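Local coordinates for NADH oxidoreductase (Mesorhizobium loti, PDB 3PI7), which probably acts as an NAD(P)H-dependent oxidoreductase of the quinone reductase type, built from a GroES-like fold and a nucleotide-binding Rossmann fold, at residues E10-L15 with W120-V125; L15-G20 with Y36-R41; A32-L37 with E329-V334; G80-F85 with S115-W120. All coordinates share one frame; numbering follows the deposited sequence.

In the fold
Contacts 1, 2 and 4 are packed closely around strand 10-16, with contact centres 7 to 11 Å apart, and contact 3 joins them from helix 327-338 through Leu37. Contact 1, buried, binds the strand to the polypeptide leading into strand 123-127 by backbone bonds and a salt bridge. Contact 2, partly buried, pairs the same strand with strand 37-43 and passes to the turn that reaches the potassium ion. Contact 3, also partly buried, has no direct hydrogen bond across it, its chemistry being apolar packing with water bridging its polar edge. Contact 4, again partly buried, crosses two loops of the GroES-like region by backbone bonds, a guanidinium-tryptophan stack and a CH-pi contact, and shares Trp120 with contact 1.

Contact 1 (E10-L15 with W120-V125); sequences EMKALL and WAEYAV
Lys12 and Glu122 meet through complementary torsions: Lys12 holds CG between its backbone N and carbonyl carbon (chi1 56°), while Glu122 sets CG opposite its own carbonyl carbon (chi1 -79°) and then runs extended. The two side chains cross at about a right angle, and Lys12 NZ reaches Glu122 OE2 at 2.8 Å in a salt bridge, approaching from above the carboxylate plane. The other oxygen, Glu122 OE1, takes the backbone N-H of Lys12 at 3.0 Å, also from above that plane, and a water that bridges to Glu10 O. Lys12 NZ has a second anionic partner in the terminal carboxylate of Pro349. Replacing Glu122 with an alanine would probably leave the backbone N-H of Lys12 without its acceptor and NZ with one fewer counter-charge. Backbone bonds continue the pairing: Glu122 N donates to Lys12 O at 3.1 Å, and Leu14 N to Trp120 O at 2.8 Å, the latter nearly straight. Between them the methyls Ala13 CB and Ala121 CB touch at 3.6 Å. At the far end Met11, a selenomethionine, lays SE 3.7 Å from Tyr123 CB and at the edge of the ring, a Met-aromatic contact. With the touching parts 162° apart in direction and Ala13 facing Ala121 in a single bridge, the geometry is that of a short antiparallel pairing, here joining strand 10-16 to the approach to strand 123-127 of the GroES-like fold.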
loop_
_atom_site.group_PDB
_atom_site.type_symbol
_atom_site.label_atom_id
_atom_site.label_comp_id
_atom_site.label_asym_id
_atom_site.label_seq_id
_atom_site.Cartn_x
_atom_site.Cartn_y
_atom_site.Cartn_z
ATOM N N GLU A 10 -5.722 -46.109 -13.060
ATOM C CA GLU A 10 -4.563 -45.792 -12.228
ATOM C C GLU A 10 -3.616 -44.902 -13.005
ATOM O O GLU A 10 -3.532 -45.002 -14.228
ATOM C CB GLU A 10 -3.886 -47.106 -11.807
ATOM C CG GLU A 10 -2.776 -46.988 -10.787
ATOM C CD GLU A 10 -2.403 -48.316 -10.163
ATOM O OE1 GLU A 10 -3.316 -49.032 -9.695
ATOM O OE2 GLU A 10 -1.197 -48.646 -10.156
HETATM N N MSE A 11 -2.873 -44.064 -12.303
HETATM C CA MSE A 11 -1.899 -43.181 -12.977
HETATM C C MSE A 11 -0.699 -42.876 -12.098
HETATM O O MSE A 11 -0.768 -43.013 -10.874
HETATM C CB MSE A 11 -2.587 -41.850 -13.341
HETATM C CG MSE A 11 -3.089 -41.073 -12.082
HETATM SE SE MSE A 11 -3.743 -39.369 -12.546
HETATM C CE MSE A 11 -3.936 -38.671 -10.815
ATOM N N LYS A 12 0.405 -42.462 -12.718
ATOM C CA LYS A 12 1.544 -41.995 -11.955
ATOM C C LYS A 12 1.373 -40.491 -11.764
ATOM O O LYS A 12 0.763 -39.824 -12.602
ATOM C CB LYS A 12 2.906 -42.356 -12.573
ATOM C CG LYS A 12 3.190 -41.912 -13.992
ATOM C CD LYS A 12 4.589 -42.390 -14.401
ATOM C CE LYS A 12 5.160 -41.705 -15.624
ATOM N NZ LYS A 12 4.436 -42.055 -16.870
ATOM N N ALA A 13 1.874 -39.968 -10.637
ATOM C CA ALA A 13 1.737 -38.562 -10.294
ATOM C C ALA A 13 2.763 -38.173 -9.261
ATOM O O ALA A 13 3.351 -39.069 -8.645
ATOM C CB ALA A 13 0.328 -38.297 -9.757
ATOM N N LEU A 14 2.999 -36.853 -9.087
ATOM C CA LEU A 14 3.902 -36.295 -8.052
ATOM C C LEU A 14 2.998 -35.773 -6.969
ATOM O O LEU A 14 2.332 -34.743 -7.157
ATOM C CB LEU A 14 4.817 -35.195 -8.626
ATOM C CG LEU A 14 5.634 -35.584 -9.852
ATOM C CD1 LEU A 14 6.495 -34.430 -10.291
ATOM C CD2 LEU A 14 6.503 -36.849 -9.580
ATOM N N LEU A 15 2.877 -36.553 -5.888
ATOM C CA LEU A 15 1.925 -36.307 -4.822
ATOM C C LEU A 15 2.450 -35.453 -3.709
ATOM O O LEU A 15 3.549 -35.678 -3.214
ATOM C CB LEU A 15 1.474 -37.629 -4.229
ATOM C CG LEU A 15 1.099 -38.700 -5.229
ATOM C CD1 LEU A 15 0.865 -40.014 -4.514
ATOM C CD2 LEU A 15 -0.112 -38.285 -6.047
ATOM N N TRP A 120 0.877 -32.305 -12.449
ATOM C CA TRP A 120 2.096 -33.146 -12.352
ATOM C C TRP A 120 1.652 -34.599 -12.130
ATOM O O TRP A 120 1.894 -35.229 -11.093
ATOM C CB TRP A 120 3.047 -32.646 -11.257
ATOM C CG TRP A 120 3.562 -31.259 -11.488
ATOM C CD1 TRP A 120 3.341 -30.456 -12.573
ATOM C CD2 TRP A 120 4.360 -30.504 -10.589
ATOM N NE1 TRP A 120 3.947 -29.245 -12.395
ATOM C CE2 TRP A 120 4.594 -29.245 -11.192
ATOM C CE3 TRP A 120 4.904 -30.765 -9.331
ATOM C CZ2 TRP A 120 5.362 -28.259 -10.580
ATOM C CZ3 TRP A 120 5.677 -29.780 -8.725
ATOM C CH2 TRP A 120 5.856 -28.533 -9.328
ATOM N N ALA A 121 0.937 -35.092 -13.146
ATOM C CA ALA A 121 0.212 -36.334 -13.137
ATOM C C ALA A 121 -0.147 -36.701 -14.536
ATOM O O ALA A 121 -0.175 -35.834 -15.405
ATOM C CB ALA A 121 -1.066 -36.136 -12.326
ATOM N N GLU A 122 -0.428 -37.973 -14.773
ATOM C CA GLU A 122 -0.844 -38.387 -16.094
ATOM C C GLU A 122 -2.192 -37.792 -16.486
ATOM O O GLU A 122 -2.430 -37.580 -17.673
ATOM C CB GLU A 122 -0.868 -39.907 -16.172
ATOM C CG GLU A 122 0.550 -40.416 -16.363
ATOM C CD GLU A 122 0.729 -41.918 -16.417
ATOM O OE1 GLU A 122 0.044 -42.631 -15.653
ATOM O OE2 GLU A 122 1.669 -42.364 -17.108
ATOM N N TYR A 123 -3.063 -37.552 -15.514
ATOM C CA TYR A 123 -4.396 -36.968 -15.668
ATOM C C TYR A 123 -4.599 -35.908 -14.612
ATOM O O TYR A 123 -4.310 -36.151 -13.435
ATOM C CB TYR A 123 -5.506 -38.045 -15.550
ATOM C CG TYR A 123 -5.365 -39.098 -16.625
ATOM C CD1 TYR A 123 -4.460 -40.154 -16.482
ATOM C CD2 TYR A 123 -6.031 -38.970 -17.839
ATOM C CE1 TYR A 123 -4.203 -41.037 -17.527
ATOM C CE2 TYR A 123 -5.798 -39.863 -18.885
ATOM C CZ TYR A 123 -4.893 -40.903 -18.716
ATOM O OH TYR A 123 -4.636 -41.763 -19.738
ATOM N N ALA A 124 -5.132 -34.755 -15.021
ATOM C CA ALA A 124 -5.422 -33.635 -14.106
ATOM C C ALA A 124 -6.877 -33.281 -14.226
ATOM O O ALA A 124 -7.532 -33.688 -15.193
ATOM C CB ALA A 124 -4.550 -32.429 -14.467
ATOM N N VAL A 125 -7.403 -32.558 -13.243
ATOM C CA VAL A 125 -8.779 -32.086 -13.317
ATOM C C VAL A 125 -8.748 -30.564 -13.344
ATOM O O VAL A 125 -8.004 -29.945 -12.577
ATOM C CB VAL A 125 -9.656 -32.622 -12.150
ATOM C CG1 VAL A 125 -11.051 -31.999 -12.176
ATOM C CG2 VAL A 125 -9.743 -34.136 -12.191
HETATM O O HOH W 1 -1.932 -44.685 -16.492
#

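Contact 2 (L15-G20 with Y36-R41); sequences LLVGDG and YLEQGR. With K (potassium ion), chain G.
Tyr36 stands just before strand 37-43, which pairs antiparallel with strand 10-16 in a two-stranded sheet, and Tyr36 O accepts the backbone N of Val17 at 2.9 Å, with the donor well above the carbonyl plane. The same oxygen receives a water that also takes the N-H of Gly18, so it is gripped twice where the first strand gives way to the turn. That turn goes on to the potassium ion, which Asp19 O binds at 2.7 Å together with Tyr21 O. Leu37, a non-hydrogen-bonded pair with Leu16, lies beside it pointing the same way, their CD2 methyls 3.9 Å apart. Glu38 then forms the hydrogen-bonded pair with Leu15: Glu38 N donates to Leu15 O at 2.9 Å and Leu15 N returns a bond to Glu38 O at 2.8 Å. Glu38 CG, held between backbone N and carbonyl carbon (chi1 59°), rests 4.0 Å from Val17 CG2, and a water links Glu38 OE2 to Leu16 O. Gly40 follows, where a side chain would collide with Leu15; the absence of one lets Leu15 CD1 settle 4.0 Å from Gly40 CA.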
loop_
_atom_site.group_PDB
_atom_site.type_symbol
_atom_site.label_atom_id
_atom_site.label_comp_id
_atom_site.label_asym_id
_atom_site.label_seq_id
_atom_site.Cartn_x
_atom_site.Cartn_y
_atom_site.Cartn_z
ATOM N N LEU A 15 2.877 -36.553 -5.888
ATOM C CA LEU A 15 1.925 -36.307 -4.822
ATOM C C LEU A 15 2.450 -35.453 -3.709
ATOM O O LEU A 15 3.549 -35.678 -3.214
ATOM C CB LEU A 15 1.474 -37.629 -4.229
ATOM C CG LEU A 15 1.099 -38.700 -5.229
ATOM C CD1 LEU A 15 0.865 -40.014 -4.514
ATOM C CD2 LEU A 15 -0.112 -38.285 -6.047
ATOM N N LEU A 16 1.609 -34.530 -3.247
ATOM C CA LEU A 16 1.960 -33.664 -2.120
ATOM C C LEU A 16 2.175 -34.469 -0.854
ATOM O O LEU A 16 1.341 -35.307 -0.493
ATOM C CB LEU A 16 0.862 -32.638 -1.885
ATOM C CG LEU A 16 0.731 -31.599 -2.959
ATOM C CD1 LEU A 16 -0.637 -30.998 -2.922
ATOM C CD2 LEU A 16 1.849 -30.545 -2.856
ATOM N N VAL A 17 3.299 -34.204 -0.176
ATOM C CA VAL A 17 3.634 -34.865 1.082
ATOM C C VAL A 17 3.056 -34.013 2.212
ATOM O O VAL A 17 2.612 -34.543 3.236
ATOM C CB VAL A 17 5.176 -35.025 1.161
ATOM C CG1 VAL A 17 5.665 -35.390 2.557
ATOM C CG2 VAL A 17 5.655 -36.046 0.151
ATOM N N GLY A 18 3.078 -32.703 2.004
ATOM C CA GLY A 18 2.576 -31.738 2.976
ATOM C C GLY A 18 1.087 -31.511 2.866
ATOM O O GLY A 18 0.485 -31.747 1.818
ATOM N N ASP A 19 0.490 -31.093 3.973
ATOM C CA ASP A 19 -0.914 -30.744 4.046
ATOM C C ASP A 19 -1.044 -29.285 4.475
ATOM O O ASP A 19 -0.199 -28.785 5.247
ATOM C CB ASP A 19 -1.646 -31.681 5.026
ATOM C CG ASP A 19 -3.141 -31.662 4.802
ATOM O OD1 ASP A 19 -3.571 -31.846 3.645
ATOM O OD2 ASP A 19 -3.883 -31.397 5.771
ATOM N N GLY A 20 -2.106 -28.613 3.996
ATOM C CA GLY A 20 -2.358 -27.218 4.344
ATOM C C GLY A 20 -1.190 -26.307 4.048
ATOM O O GLY A 20 -0.611 -26.349 2.952
ATOM N N TYR A 36 8.651 -32.577 -0.195
ATOM C CA TYR A 36 7.375 -31.996 -0.633
ATOM C C TYR A 36 6.558 -32.855 -1.532
ATOM O O TYR A 36 5.339 -32.669 -1.601
ATOM C CB TYR A 36 7.652 -30.682 -1.385
ATOM C CG TYR A 36 8.592 -29.776 -0.639
ATOM C CD1 TYR A 36 8.256 -29.278 0.614
ATOM C CD2 TYR A 36 9.862 -29.485 -1.142
ATOM C CE1 TYR A 36 9.152 -28.493 1.343
ATOM C CE2 TYR A 36 10.774 -28.723 -0.409
ATOM C CZ TYR A 36 10.410 -28.225 0.828
ATOM O OH TYR A 36 11.286 -27.440 1.539
ATOM N N LEU A 37 7.214 -33.749 -2.292
ATOM C CA LEU A 37 6.497 -34.550 -3.265
ATOM C C LEU A 37 7.034 -35.948 -3.282
ATOM O O LEU A 37 8.227 -36.156 -3.035
ATOM C CB LEU A 37 6.665 -33.926 -4.666
ATOM C CG LEU A 37 6.026 -32.556 -4.917
ATOM C CD1 LEU A 37 6.447 -32.015 -6.253
ATOM C CD2 LEU A 37 4.512 -32.646 -4.872
ATOM N N GLU A 38 6.158 -36.895 -3.574
ATOM C CA GLU A 38 6.549 -38.282 -3.724
ATOM C C GLU A 38 5.913 -38.806 -4.986
ATOM O O GLU A 38 4.755 -38.480 -5.292
ATOM C CB GLU A 38 6.159 -39.134 -2.521
ATOM C CG GLU A 38 4.678 -39.168 -2.185
ATOM C CD GLU A 38 4.302 -40.180 -1.120
ATOM O OE1 GLU A 38 4.967 -41.235 -1.040
ATOM O OE2 GLU A 38 3.335 -39.923 -0.368
ATOM N N GLN A 39 6.683 -39.581 -5.737
ATOM C CA GLN A 39 6.155 -40.192 -6.943
ATOM C C GLN A 39 5.296 -41.351 -6.487
ATOM O O GLN A 39 5.715 -42.143 -5.643
ATOM C CB GLN A 39 7.294 -40.631 -7.877
ATOM C CG GLN A 39 6.751 -41.176 -9.209
ATOM C CD GLN A 39 7.820 -41.796 -10.053
ATOM O OE1 GLN A 39 8.921 -41.249 -10.215
ATOM N NE2 GLN A 39 7.499 -42.943 -10.634
ATOM N N GLY A 40 4.089 -41.435 -7.006
ATOM C CA GLY A 40 3.218 -42.539 -6.626
ATOM C C GLY A 40 2.281 -42.927 -7.735
ATOM O O GLY A 40 2.215 -42.262 -8.764
ATOM N N ARG A 41 1.596 -44.038 -7.544
ATOM C CA ARG A 41 0.576 -44.523 -8.466
ATOM C C ARG A 41 -0.717 -44.397 -7.698
ATOM O O ARG A 41 -0.806 -44.914 -6.589
ATOM C CB ARG A 41 0.848 -45.980 -8.909
ATOM C CG ARG A 41 2.029 -46.131 -9.865
ATOM C CD ARG A 41 1.989 -47.440 -10.653
ATOM N NE ARG A 41 0.898 -47.458 -11.647
ATOM C CZ ARG A 41 0.966 -46.893 -12.851
ATOM N NH1 ARG A 41 2.065 -46.250 -13.231
ATOM N NH2 ARG A 41 -0.074 -46.940 -13.669
HETATM K K K G . 0.328 -28.144 7.779
HETATM O O HOH W 2 1.513 -38.105 -0.148
HETATM O O HOH W 3 4.076 -30.843 0.022
HETATM O O HOH W 4 -2.241 -28.800 8.006
#

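Contact 3 (A32-L37 with E329-V334); sequences AMEPYL and EAIAWV
Met33, a selenomethionine in the loop that precedes strand 37-43, packs on helix 327-338, joining the amino-terminal two-stranded sheet to this helix. Met33 CB sits 3.2 Å from Ile331 O and 4.1 Å from Ile331 CD1. Met33 CG continues past Ile331 O at 3.3 Å. Bends at chi2 and chi3 (-93° and -88°) fold the chain along the helix, so that Met33 SE comes 4.0 Å from Val334 CG1. The terminal CE of Met33 comes 3.4 Å from Ala330 O and touches Val334 CB at 3.9 Å, residues one helical turn apart. Ile331 divides its branches: CG2 lies against the carboxylate end of Glu34, whereas CD1 reaches Leu37 CB. An alanine in place of Ile331 is likely to open a gap between Met33 CB and Leu37 CB and take away the methyl beside the carboxylate of Glu34. No hydrogen bond crosses the contact directly; a water that accepts from Met33 N lies within bonding distance of Ile331 O and Glu34 OE1. Inside the loop, Met33 O accepts both Tyr36 N and Leu37 N, fixing the turn. Among the apolar side-chain pairs the tightest is Leu37 CB with Ile331 CD1, 3.5 Å.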
loop_
_atom_site.group_PDB
_atom_site.type_symbol
_atom_site.label_atom_id
_atom_site.label_comp_id
_atom_site.label_asym_id
_atom_site.label_seq_id
_atom_site.Cartn_x
_atom_site.Cartn_y
_atom_site.Cartn_z
ATOM N N ALA A 32 15.293 -29.450 -2.854
ATOM C CA ALA A 32 14.954 -30.853 -3.078
ATOM C C ALA A 32 13.448 -31.012 -3.255
ATOM O O ALA A 32 12.678 -30.193 -2.735
ATOM C CB ALA A 32 15.436 -31.708 -1.910
HETATM N N MSE A 33 13.026 -32.083 -3.961
HETATM C CA MSE A 33 11.605 -32.357 -4.142
HETATM C C MSE A 33 11.072 -33.304 -3.071
HETATM O O MSE A 33 9.904 -33.215 -2.703
HETATM C CB MSE A 33 11.357 -32.993 -5.523
HETATM C CG MSE A 33 11.702 -32.080 -6.656
HETATM SE SE MSE A 33 10.214 -31.089 -7.232
HETATM C CE MSE A 33 9.437 -32.282 -8.548
ATOM N N GLU A 34 11.932 -34.223 -2.571
ATOM C CA GLU A 34 11.549 -35.286 -1.638
ATOM C C GLU A 34 10.878 -34.808 -0.364
ATOM O O GLU A 34 10.027 -35.553 0.123
ATOM C CB GLU A 34 12.737 -36.179 -1.286
ATOM C CG GLU A 34 13.297 -36.929 -2.483
ATOM C CD GLU A 34 14.335 -36.198 -3.316
ATOM O OE1 GLU A 34 14.564 -34.984 -3.095
ATOM O OE2 GLU A 34 14.875 -36.838 -4.244
ATOM N N PRO A 35 11.154 -33.616 0.204
ATOM C CA PRO A 35 10.390 -33.206 1.404
ATOM C C PRO A 35 8.925 -32.879 1.074
ATOM O O PRO A 35 8.053 -32.939 1.950
ATOM C CB PRO A 35 11.081 -31.899 1.834
ATOM C CG PRO A 35 12.378 -31.838 1.095
ATOM C CD PRO A 35 12.161 -32.591 -0.167
ATOM N N TYR A 36 8.651 -32.577 -0.195
ATOM C CA TYR A 36 7.375 -31.996 -0.633
ATOM C C TYR A 36 6.558 -32.855 -1.532
ATOM O O TYR A 36 5.339 -32.669 -1.601
ATOM C CB TYR A 36 7.652 -30.682 -1.385
ATOM C CG TYR A 36 8.592 -29.776 -0.639
ATOM C CD1 TYR A 36 8.256 -29.278 0.614
ATOM C CD2 TYR A 36 9.862 -29.485 -1.142
ATOM C CE1 TYR A 36 9.152 -28.493 1.343
ATOM C CE2 TYR A 36 10.774 -28.723 -0.409
ATOM C CZ TYR A 36 10.410 -28.225 0.828
ATOM O OH TYR A 36 11.286 -27.440 1.539
ATOM N N LEU A 37 7.214 -33.749 -2.292
ATOM C CA LEU A 37 6.497 -34.550 -3.265
ATOM C C LEU A 37 7.034 -35.948 -3.282
ATOM O O LEU A 37 8.227 -36.156 -3.035
ATOM C CB LEU A 37 6.665 -33.926 -4.666
ATOM C CG LEU A 37 6.026 -32.556 -4.917
ATOM C CD1 LEU A 37 6.447 -32.015 -6.253
ATOM C CD2 LEU A 37 4.512 -32.646 -4.872
ATOM N N GLU A 329 11.581 -38.823 -13.613
ATOM C CA GLU A 329 12.825 -38.157 -13.243
ATOM C C GLU A 329 12.592 -36.876 -12.450
ATOM O O GLU A 329 13.566 -36.288 -12.000
ATOM C CB GLU A 329 13.649 -37.781 -14.509
ATOM C CG GLU A 329 14.120 -38.955 -15.356
ATOM C CD GLU A 329 15.143 -39.863 -14.701
ATOM O OE1 GLU A 329 15.591 -39.585 -13.560
ATOM O OE2 GLU A 329 15.476 -40.881 -15.336
ATOM N N ALA A 330 11.335 -36.396 -12.341
ATOM C CA ALA A 330 11.047 -35.097 -11.765
ATOM C C ALA A 330 11.477 -34.942 -10.295
ATOM O O ALA A 330 12.078 -33.921 -9.954
ATOM C CB ALA A 330 9.570 -34.780 -11.916
ATOM N N ILE A 331 11.191 -35.938 -9.437
ATOM C CA ILE A 331 11.548 -35.833 -8.008
ATOM C C ILE A 331 13.043 -35.657 -7.876
ATOM O O ILE A 331 13.524 -34.779 -7.149
ATOM C CB ILE A 331 11.031 -37.065 -7.194
ATOM C CG1 ILE A 331 9.481 -37.114 -7.187
ATOM C CG2 ILE A 331 11.594 -37.090 -5.751
ATOM C CD1 ILE A 331 8.807 -36.035 -6.484
ATOM N N ALA A 332 13.788 -36.451 -8.628
ATOM C CA ALA A 332 15.225 -36.389 -8.521
ATOM C C ALA A 332 15.843 -35.167 -9.156
ATOM O O ALA A 332 16.755 -34.612 -8.556
ATOM C CB ALA A 332 15.852 -37.636 -9.143
ATOM N N TRP A 333 15.391 -34.741 -10.349
ATOM C CA TRP A 333 16.153 -33.740 -11.090
ATOM C C TRP A 333 15.508 -32.410 -11.394
ATOM O O TRP A 333 16.192 -31.549 -11.967
ATOM C CB TRP A 333 16.671 -34.365 -12.401
ATOM C CG TRP A 333 17.363 -35.680 -12.184
ATOM C CD1 TRP A 333 16.983 -36.888 -12.680
ATOM C CD2 TRP A 333 18.457 -35.942 -11.281
ATOM N NE1 TRP A 333 17.795 -37.882 -12.185
ATOM C CE2 TRP A 333 18.729 -37.323 -11.348
ATOM C CE3 TRP A 333 19.268 -35.129 -10.456
ATOM C CZ2 TRP A 333 19.747 -37.925 -10.591
ATOM C CZ3 TRP A 333 20.258 -35.729 -9.690
ATOM C CH2 TRP A 333 20.508 -37.106 -9.781
ATOM N N VAL A 334 14.250 -32.188 -11.010
ATOM C CA VAL A 334 13.690 -30.852 -11.229
ATOM C C VAL A 334 14.542 -29.792 -10.418
ATOM O O VAL A 334 14.892 -28.788 -11.017
ATOM C CB VAL A 334 12.186 -30.786 -10.906
ATOM C CG1 VAL A 334 11.754 -29.381 -10.498
ATOM C CG2 VAL A 334 11.366 -31.297 -12.091
HETATM O O HOH W 5 15.120 -33.652 -5.230
HETATM O O HOH W 6 17.163 -35.937 -5.377
#

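Contact 4 (G80-F85 with S115-W120); sequences GRPAGF and SNWGSW. With GOL (glycerol), chain B.
Two loops of the GroES-like region meet here, held chiefly by backbone hydrogen bonds and two tryptophan faces. Arg81 lays its guanidinium flat on Trp117, planes at 10° and centres 4.4 Å apart, while its CD sits over the six-membered ring. In the guanidinium plane, NH1 donates to Asn116 O at 3.1 Å, so stacking and bond together fix the rotation of the group. Pro82 CD adds an oblique contact, 3.6 Å from Trp117 CE3. Along the backbones, Trp120 N donates to Ala83 O at 2.9 Å, within the carbonyl plane, and Ser119 N to Gly84 O at 2.9 Å. Gly84 CA packs over the five-membered ring of Trp120, a CH-pi contact at 3.5 Å from the centroid; a side chain on Gly84 would run into Ser119 and Trp120, and one on Gly118 into the carbonyl oxygens of Pro82 and Ala83. A glycerol, probably from the crystallisation liquor, bonds Pro82 O, Gly84 O and the N-H of Asn116. Around this crossing, Pro82 packs on Met11, Ala13 and Leu15 of strand 10-16, Ala83 on Leu37 of strand 37-43 and Ile69 of helix 63-69, and Trp117 on Ile42.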
loop_
_atom_site.group_PDB
_atom_site.type_symbol
_atom_site.label_atom_id
_atom_site.label_comp_id
_atom_site.label_asym_id
_atom_site.label_seq_id
_atom_site.Cartn_x
_atom_site.Cartn_y
_atom_site.Cartn_z
ATOM N N GLY A 80 -1.416 -35.866 -0.546
ATOM C CA GLY A 80 -1.679 -37.013 -1.398
ATOM C C GLY A 80 -2.213 -36.675 -2.770
ATOM O O GLY A 80 -2.451 -37.589 -3.569
ATOM N N ARG A 81 -2.461 -35.383 -3.051
ATOM C CA ARG A 81 -2.915 -34.995 -4.374
ATOM C C ARG A 81 -1.739 -34.591 -5.216
ATOM O O ARG A 81 -0.775 -34.043 -4.689
ATOM C CB ARG A 81 -3.921 -33.815 -4.314
ATOM C CG ARG A 81 -5.127 -34.121 -3.487
ATOM C CD ARG A 81 -5.966 -35.254 -4.053
ATOM N NE ARG A 81 -7.110 -35.455 -3.165
ATOM C CZ ARG A 81 -8.233 -34.736 -3.241
ATOM N NH1 ARG A 81 -8.375 -33.812 -4.184
ATOM N NH2 ARG A 81 -9.194 -34.896 -2.340
ATOM N N PRO A 82 -1.838 -34.784 -6.528
ATOM C CA PRO A 82 -0.794 -34.279 -7.421
ATOM C C PRO A 82 -0.780 -32.761 -7.403
ATOM O O PRO A 82 -1.840 -32.098 -7.388
ATOM C CB PRO A 82 -1.273 -34.751 -8.813
ATOM C CG PRO A 82 -2.177 -35.909 -8.536
ATOM C CD PRO A 82 -2.902 -35.462 -7.301
ATOM N N ALA A 83 0.417 -32.210 -7.357
ATOM C CA ALA A 83 0.648 -30.764 -7.444
ATOM C C ALA A 83 0.682 -30.363 -8.954
ATOM O O ALA A 83 0.521 -31.223 -9.809
ATOM C CB ALA A 83 1.968 -30.433 -6.755
ATOM N N GLY A 84 0.899 -29.078 -9.241
ATOM C CA GLY A 84 1.005 -28.572 -10.602
ATOM C C GLY A 84 -0.203 -27.753 -10.966
ATOM O O GLY A 84 -1.341 -28.243 -10.960
ATOM N N PHE A 85 0.027 -26.502 -11.275
ATOM C CA PHE A 85 -1.103 -25.622 -11.550
ATOM C C PHE A 85 -1.488 -25.558 -13.010
ATOM O O PHE A 85 -2.627 -25.190 -13.274
ATOM C CB PHE A 85 -0.815 -24.206 -11.050
ATOM C CG PHE A 85 -0.916 -24.060 -9.549
ATOM C CD1 PHE A 85 -2.043 -24.506 -8.865
ATOM C CD2 PHE A 85 0.097 -23.441 -8.826
ATOM C CE1 PHE A 85 -2.114 -24.408 -7.470
ATOM C CE2 PHE A 85 -0.001 -23.293 -7.441
ATOM C CZ PHE A 85 -1.098 -23.793 -6.771
ATOM N N SER A 115 -8.916 -27.336 -8.126
ATOM C CA SER A 115 -9.453 -28.705 -8.330
ATOM C C SER A 115 -8.823 -29.743 -7.379
ATOM O O SER A 115 -9.444 -30.772 -7.071
ATOM C CB SER A 115 -9.192 -29.171 -9.764
ATOM O OG SER A 115 -7.822 -29.537 -9.917
ATOM N N ASN A 116 -7.585 -29.471 -6.928
ATOM C CA ASN A 116 -6.821 -30.374 -6.076
ATOM C C ASN A 116 -6.510 -31.712 -6.804
ATOM O O ASN A 116 -6.305 -32.736 -6.162
ATOM C CB ASN A 116 -7.512 -30.589 -4.726
ATOM C CG ASN A 116 -7.353 -29.364 -3.849
ATOM O OD1 ASN A 116 -6.249 -28.816 -3.739
ATOM N ND2 ASN A 116 -8.437 -28.951 -3.168
ATOM N N TRP A 117 -6.368 -31.639 -8.138
ATOM C CA TRP A 117 -5.901 -32.703 -9.042
ATOM C C TRP A 117 -4.989 -32.023 -10.033
ATOM O O TRP A 117 -5.418 -31.622 -11.114
ATOM C CB TRP A 117 -7.063 -33.432 -9.732
ATOM C CG TRP A 117 -7.891 -34.190 -8.752
ATOM C CD1 TRP A 117 -9.099 -33.822 -8.242
ATOM C CD2 TRP A 117 -7.487 -35.356 -8.033
ATOM N NE1 TRP A 117 -9.518 -34.746 -7.315
ATOM C CE2 TRP A 117 -8.530 -35.677 -7.138
ATOM C CE3 TRP A 117 -6.359 -36.195 -8.090
ATOM C CZ2 TRP A 117 -8.479 -36.789 -6.307
ATOM C CZ3 TRP A 117 -6.304 -37.302 -7.252
ATOM C CH2 TRP A 117 -7.357 -37.584 -6.373
ATOM N N GLY A 118 -3.748 -31.851 -9.612
ATOM C CA GLY A 118 -2.753 -31.077 -10.339
ATOM C C GLY A 118 -2.256 -31.616 -11.644
ATOM O O GLY A 118 -2.433 -32.792 -11.963
ATOM N N SER A 119 -1.502 -30.771 -12.349
ATOM C CA SER A 119 -0.988 -31.160 -13.656
ATOM C C SER A 119 0.245 -32.086 -13.607
ATOM O O SER A 119 0.655 -32.540 -14.661
ATOM C CB SER A 119 -0.633 -29.911 -14.448
ATOM O OG SER A 119 0.372 -29.166 -13.790
ATOM N N TRP A 120 0.877 -32.305 -12.449
ATOM C CA TRP A 120 2.096 -33.146 -12.352
ATOM C C TRP A 120 1.652 -34.599 -12.130
ATOM O O TRP A 120 1.894 -35.229 -11.093
ATOM C CB TRP A 120 3.047 -32.646 -11.257
ATOM C CG TRP A 120 3.562 -31.259 -11.488
ATOM C CD1 TRP A 120 3.341 -30.456 -12.573
ATOM C CD2 TRP A 120 4.360 -30.504 -10.589
ATOM N NE1 TRP A 120 3.947 -29.245 -12.395
ATOM C CE2 TRP A 120 4.594 -29.245 -11.192
ATOM C CE3 TRP A 120 4.904 -30.765 -9.331
ATOM C CZ2 TRP A 120 5.362 -28.259 -10.580
ATOM C CZ3 TRP A 120 5.677 -29.780 -8.725
ATOM C CH2 TRP A 120 5.856 -28.533 -9.328
HETATM C C1 GOL B . -3.551 -28.837 -6.151
HETATM O O1 GOL B . -2.699 -29.922 -6.000
HETATM C C2 GOL B . -3.323 -28.058 -7.438
HETATM O O2 GOL B . -2.193 -28.599 -8.120
HETATM C C3 GOL B . -4.672 -28.133 -8.089
HETATM O O3 GOL B . -5.599 -27.401 -7.188
HETATM O O HOH W 7 -10.968 -32.613 -4.886
#